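Local coordinates for putative hydrolase (PDB 3LHO), which probably acts as an iron-dependent 2-oxoadipate dioxygenase/decarboxylase of the glyoxalase clan, here holding nickel in its metal site, at residues 39-44 against 249-254; 91-96 against 237-242. One frame throughout, in Å; residues are numbered along the deposited sequence.

Contact 1: 39-44 against 249-254. With NI (nickel (II) ion), chain B.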
loop_
_atom_site.group_PDB
_atom_site.type_symbol
_atom_site.label_atom_id
_atom_site.label_comp_id
_atom_site.label_asym_id
_atom_site.label_seq_id
_atom_site.Cartn_x
_atom_site.Cartn_y
_atom_site.Cartn_z
ATOM N N ASN A 39 13.169 -1.302 -2.118
ATOM C CA ASN A 39 11.754 -1.611 -2.332
ATOM C C ASN A 39 11.313 -1.474 -3.801
ATOM O O ASN A 39 11.722 -0.547 -4.501
ATOM C CB ASN A 39 10.912 -0.711 -1.430
ATOM C CG ASN A 39 11.159 -0.969 0.046
ATOM O OD1 ASN A 39 11.521 -0.046 0.819
ATOM N ND2 ASN A 39 11.002 -2.212 0.448
ATOM N N ASP A 40 10.512 -2.410 -4.277
ATOM C CA ASP A 40 9.888 -2.301 -5.601
ATOM C C ASP A 40 8.841 -1.180 -5.632
ATOM O O ASP A 40 8.775 -0.387 -6.586
ATOM C CB ASP A 40 9.161 -3.619 -5.959
ATOM C CG ASP A 40 8.530 -3.569 -7.337
ATOM O OD1 ASP A 40 9.293 -3.513 -8.310
ATOM O OD2 ASP A 40 7.283 -3.491 -7.481
ATOM N N HIS A 41 8.017 -1.143 -4.581
ATOM C CA HIS A 41 6.937 -0.166 -4.478
ATOM C C HIS A 41 6.383 -0.039 -3.093
ATOM O O HIS A 41 6.679 -0.887 -2.217
ATOM C CB HIS A 41 5.791 -0.444 -5.509
ATOM C CG HIS A 41 4.973 -1.684 -5.269
ATOM N ND1 HIS A 41 5.298 -2.911 -5.825
ATOM C CD2 HIS A 41 3.777 -1.862 -4.634
ATOM C CE1 HIS A 41 4.369 -3.793 -5.504
ATOM N NE2 HIS A 41 3.430 -3.177 -4.801
ATOM N N ILE A 42 5.653 1.071 -2.895
ATOM C CA ILE A 42 4.661 1.250 -1.840
ATOM C C ILE A 42 3.272 1.429 -2.483
ATOM O O ILE A 42 3.131 1.708 -3.707
ATOM C CB ILE A 42 5.020 2.429 -0.837
ATOM C CG1 ILE A 42 5.040 3.779 -1.562
ATOM C CG2 ILE A 42 6.375 2.179 -0.156
ATOM C CD1 ILE A 42 4.179 4.807 -1.027
ATOM N N ALA A 43 2.240 1.163 -1.686
ATOM C CA ALA A 43 0.851 1.294 -2.147
ATOM C C ALA A 43 0.093 2.155 -1.162
ATOM O O ALA A 43 0.160 1.890 0.064
ATOM C CB ALA A 43 0.177 -0.088 -2.249
ATOM N N LEU A 44 -0.626 3.152 -1.674
ATOM C CA LEU A 44 -1.498 4.018 -0.880
ATOM C C LEU A 44 -2.913 3.979 -1.429
ATOM O O LEU A 44 -3.103 3.654 -2.607
ATOM C CB LEU A 44 -0.958 5.458 -0.893
ATOM C CG LEU A 44 0.475 5.707 -0.480
ATOM C CD1 LEU A 44 0.829 7.204 -0.770
ATOM C CD2 LEU A 44 0.718 5.409 1.023
ATOM N N THR A 249 6.650 -2.753 -15.691
ATOM C CA THR A 249 6.380 -1.856 -14.546
ATOM C C THR A 249 4.961 -1.943 -13.988
ATOM O O THR A 249 4.602 -1.171 -13.111
ATOM C CB THR A 249 6.653 -0.396 -14.939
ATOM O OG1 THR A 249 5.886 -0.084 -16.094
ATOM C CG2 THR A 249 8.137 -0.196 -15.278
ATOM N N GLY A 250 4.149 -2.872 -14.480
ATOM C CA GLY A 250 2.748 -2.982 -14.058
ATOM C C GLY A 250 2.566 -3.691 -12.724
ATOM O O GLY A 250 3.538 -4.166 -12.100
ATOM N N PHE A 251 1.317 -3.772 -12.274
ATOM C CA PHE A 251 1.047 -4.195 -10.895
ATOM C C PHE A 251 0.142 -5.414 -10.743
ATOM O O PHE A 251 -0.070 -5.899 -9.601
ATOM C CB PHE A 251 0.561 -2.991 -10.071
ATOM C CG PHE A 251 1.657 -2.030 -9.776
ATOM C CD1 PHE A 251 1.984 -1.049 -10.687
ATOM C CD2 PHE A 251 2.424 -2.167 -8.632
ATOM C CE1 PHE A 251 3.015 -0.216 -10.454
ATOM C CE2 PHE A 251 3.463 -1.320 -8.389
ATOM C CZ PHE A 251 3.770 -0.349 -9.298
ATOM N N VAL A 252 -0.365 -5.912 -11.873
ATOM C CA VAL A 252 -1.029 -7.208 -11.940
ATOM C C VAL A 252 -0.298 -7.963 -13.027
ATOM O O VAL A 252 0.565 -7.371 -13.711
ATOM C CB VAL A 252 -2.526 -7.077 -12.326
ATOM N N ALA A 253 -0.632 -9.245 -13.188
ATOM C CA ALA A 253 -0.059 -10.088 -14.259
ATOM C C ALA A 253 -0.146 -9.386 -15.616
ATOM O O ALA A 253 -1.235 -8.979 -15.997
ATOM C CB ALA A 253 -0.800 -11.438 -14.329
ATOM N N ALA A 254 0.973 -9.248 -16.342
ATOM C CA ALA A 254 0.970 -8.610 -17.684
ATOM C C ALA A 254 0.047 -9.318 -18.658
ATOM O O ALA A 254 -0.367 -8.721 -19.653
ATOM C CB ALA A 254 2.375 -8.535 -18.274
HETATM NI NI NI B . 1.684 -4.231 -4.174
HETATM O O HOH W 1 -0.269 -5.652 -4.238
HETATM O O HOH W 2 1.467 -4.982 -6.054
HETATM O O HOH W 3 0.184 -2.926 -5.321
#
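His41, on strand 39-47, and Phe251, in the loop 249-254, meet across backbones that stay well apart, their CA atoms 9.6 Å from each other; only side chains span the interval. The chain turns a corner at Asp40, where Asp40 and His41 both face Thr167 of the adjoining strand in a classic beta bulge, which sends both side chains toward the loop. The imidazole and phenyl rings form a T-shaped pair, planes at 87° and centroids 4.9 Å apart. Phe251 presents an edge: its CE2 sits over one imidazole face, 3.5 Å from His41 CG. An aromatic C-H suits this place, since it can cover a histidine face without competing for either nitrogen. His41 ND1 donates to Asp40 OD2 at 2.6 Å, nearly straight at 171° and almost in the ring plane, meeting the anti lone pair of the carboxylate. At the other nitrogen, His41 NE2, the ring binds nickel at 2.1 Å; His165, Glu235 and three waters complete six ligands, and water 2 lies at the phenyl edge. A chi1 of 69° sets His41 CG between the backbone N and the carbonyl carbon and carries the ring toward the loop. The carboxylate and nickel then hold its rotation. Asp40 is thus a second-shell residue that orients His41 and probably makes NE2 a stronger donor to the metal.

Contact 2: 91-96 against 237-242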
loop_
_atom_site.group_PDB
_atom_site.type_symbol
_atom_site.label_atom_id
_atom_site.label_comp_id
_atom_site.label_asym_id
_atom_site.label_seq_id
_atom_site.Cartn_x
_atom_site.Cartn_y
_atom_site.Cartn_z
ATOM N N GLN A 91 14.810 4.211 -5.542
ATOM C CA GLN A 91 13.601 4.661 -4.896
ATOM C C GLN A 91 12.437 3.793 -5.346
ATOM O O GLN A 91 12.406 3.305 -6.471
ATOM C CB GLN A 91 13.355 6.159 -5.146
ATOM C CG GLN A 91 14.450 7.101 -4.598
ATOM C CD GLN A 91 14.610 7.009 -3.112
ATOM O OE1 GLN A 91 13.700 6.595 -2.392
ATOM N NE2 GLN A 91 15.773 7.381 -2.636
ATOM N N PRO A 92 11.495 3.541 -4.436
ATOM C CA PRO A 92 10.387 2.710 -4.813
ATOM C C PRO A 92 9.468 3.356 -5.855
ATOM O O PRO A 92 9.305 4.576 -5.878
ATOM C CB PRO A 92 9.646 2.519 -3.475
ATOM C CG PRO A 92 10.089 3.614 -2.605
ATOM C CD PRO A 92 11.484 3.897 -3.008
ATOM N N LYS A 93 8.812 2.558 -6.684
ATOM C CA LYS A 93 7.663 3.037 -7.359
ATOM C C LYS A 93 6.567 3.309 -6.341
ATOM O O LYS A 93 6.500 2.671 -5.316
ATOM C CB LYS A 93 7.117 2.003 -8.385
ATOM C CG LYS A 93 8.111 1.604 -9.452
ATOM C CD LYS A 93 7.464 0.562 -10.357
ATOM C CE LYS A 93 8.470 -0.230 -11.119
ATOM N NZ LYS A 93 9.131 -1.189 -10.187
ATOM N N VAL A 94 5.680 4.228 -6.685
ATOM C CA VAL A 94 4.573 4.634 -5.857
ATOM C C VAL A 94 3.255 4.352 -6.589
ATOM O O VAL A 94 2.977 4.873 -7.658
ATOM C CB VAL A 94 4.704 6.122 -5.434
ATOM C CG1 VAL A 94 3.418 6.573 -4.686
ATOM C CG2 VAL A 94 5.986 6.304 -4.613
ATOM N N PHE A 95 2.490 3.453 -6.006
ATOM C CA PHE A 95 1.226 3.040 -6.542
ATOM C C PHE A 95 0.128 3.676 -5.674
ATOM O O PHE A 95 0.110 3.466 -4.434
ATOM C CB PHE A 95 1.132 1.534 -6.462
ATOM C CG PHE A 95 -0.086 0.975 -7.122
ATOM C CD1 PHE A 95 -0.139 0.792 -8.502
ATOM C CD2 PHE A 95 -1.204 0.635 -6.333
ATOM C CE1 PHE A 95 -1.306 0.268 -9.124
ATOM C CE2 PHE A 95 -2.354 0.117 -6.907
ATOM C CZ PHE A 95 -2.413 -0.074 -8.329
ATOM N N ILE A 96 -0.748 4.455 -6.314
ATOM C CA ILE A 96 -1.824 5.170 -5.597
ATOM C C ILE A 96 -3.142 4.846 -6.262
ATOM O O ILE A 96 -3.330 5.018 -7.477
ATOM C CB ILE A 96 -1.610 6.698 -5.465
ATOM C CG1 ILE A 96 -0.206 7.073 -4.997
ATOM C CG2 ILE A 96 -2.718 7.305 -4.537
ATOM C CD1 ILE A 96 0.038 8.644 -4.958
ATOM N N ALA A 237 8.280 -8.766 -4.741
ATOM C CA ALA A 237 8.013 -8.783 -6.179
ATOM C C ALA A 237 9.299 -9.005 -6.973
ATOM O O ALA A 237 10.327 -8.372 -6.706
ATOM C CB ALA A 237 7.347 -7.441 -6.625
ATOM N N ARG A 238 9.225 -9.909 -7.948
ATOM C CA ARG A 238 10.232 -10.034 -8.962
ATOM C C ARG A 238 9.654 -9.572 -10.296
ATOM O O ARG A 238 8.654 -10.098 -10.734
ATOM C CB ARG A 238 10.712 -11.477 -9.087
ATOM C CG ARG A 238 11.818 -11.650 -10.133
ATOM C CD ARG A 238 12.516 -12.995 -10.058
ATOM N NE ARG A 238 13.385 -13.200 -11.229
ATOM C CZ ARG A 238 13.972 -14.350 -11.560
ATOM N NH1 ARG A 238 13.812 -15.445 -10.836
ATOM N NH2 ARG A 238 14.740 -14.402 -12.632
ATOM N N ARG A 239 10.323 -8.618 -10.946
ATOM C CA ARG A 239 9.954 -8.211 -12.292
ATOM C C ARG A 239 10.897 -8.739 -13.357
ATOM O O ARG A 239 12.095 -8.917 -13.111
ATOM C CB ARG A 239 9.914 -6.692 -12.386
ATOM C CG ARG A 239 8.875 -6.057 -11.500
ATOM C CD ARG A 239 9.026 -4.522 -11.527
ATOM N NE ARG A 239 8.012 -3.984 -10.647
ATOM C CZ ARG A 239 6.711 -3.952 -10.926
ATOM N NH1 ARG A 239 6.229 -4.353 -12.111
ATOM N NH2 ARG A 239 5.888 -3.525 -10.006
ATOM N N TYR A 240 10.334 -8.960 -14.549
ATOM C CA TYR A 240 11.073 -9.458 -15.688
ATOM C C TYR A 240 11.117 -8.475 -16.843
ATOM O O TYR A 240 10.256 -7.577 -16.946
ATOM C CB TYR A 240 10.477 -10.779 -16.146
ATOM C CG TYR A 240 10.622 -11.898 -15.144
ATOM C CD1 TYR A 240 9.779 -11.993 -14.040
ATOM C CD2 TYR A 240 11.572 -12.896 -15.319
ATOM C CE1 TYR A 240 9.910 -13.028 -13.135
ATOM C CE2 TYR A 240 11.697 -13.923 -14.430
ATOM C CZ TYR A 240 10.871 -14.002 -13.342
ATOM O OH TYR A 240 11.001 -15.051 -12.455
ATOM N N PRO A 241 12.148 -8.591 -17.693
ATOM C CA PRO A 241 12.245 -7.703 -18.849
ATOM C C PRO A 241 11.180 -7.960 -19.897
ATOM O O PRO A 241 10.815 -9.107 -20.156
ATOM C CB PRO A 241 13.627 -8.020 -19.431
ATOM C CG PRO A 241 14.375 -8.649 -18.367
ATOM C CD PRO A 241 13.390 -9.353 -17.493
HETATM N N MSE A 242 10.671 -6.892 -20.479
HETATM C CA MSE A 242 9.814 -6.991 -21.672
HETATM C C MSE A 242 10.655 -7.229 -22.941
HETATM O O MSE A 242 11.897 -7.303 -22.878
HETATM C CB MSE A 242 9.009 -5.696 -21.824
HETATM C CG MSE A 242 8.164 -5.395 -20.603
HETATM SE SE MSE A 242 7.145 -3.763 -20.761
HETATM C CE MSE A 242 8.470 -2.415 -20.369
#
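Lys93 and Arg239 reach for each other from opposite directions, one from the start of strand 93-99 and the other from the end of strand 235-239, and the ammonium end of Lys93 and the CD-NE-CZ part of Arg239 make the whole contact. The tight part is small: Lys93 NZ lies 3.0 Å from Arg239 NE, two donors that cannot bond to each other, and 3.6 Å from Arg239 CD. NZ stands above the guanidinium plane beside NE, whereas Asp40 OD1 meets NE close to that plane. Lys93 CE is set over one face of the guanidinium, 4.1 Å from Arg239 CZ. A bend at the end of the lysine (chi4 74°) folds NZ toward the arginine, while Arg239 runs extended from CG to NE.

What draws two cations together is the carboxylate of Asp40, whose OD1 forms salt bridges with both Lys93 NZ and Arg239 NE. The guanidinium has further holds: NH1 bonds to the carbonyl oxygens of Tyr248 and Gly250, and Phe251 makes a cation-pi contact with it. A guanidinium suits this buried place because its N-H groups can serve an acid and carbonyls at once; the flexible lysine brings a single ammonium from strand 93-99, neighbour of the strand carrying Asp40.

Away from this meeting point the segments diverge. Tyr240, Pro241 and Met242 (selenomethionine) leave the strand for the more open side, Pro241 being exposed, and none approaches 91-96. Two cations sharing one oxygen would be expected to favour ionised Asp40 and probably help hold its carboxylate in position.

Overall arrangement
Asp40 joins the two contacts, whose centres lie about 5 Å apart, and its two oxygens divide between them. Both contacts use the same mixed sheet, in which strands 39-47 and 93-99 are parallel neighbours, while strand 235-239 is separated from 39-47 by strand 165-169. Contact 1 is the more buried and lies at the metal, combining ring packing with coordination. Contact 2 is only partly buried and is a charge cluster in the next shell, with the Arg239 side chain about 7 Å from nickel. The same arginine ties the loop of contact 1 to the strand that carries Glu235, so the two contacts share a loop as well as a sheet.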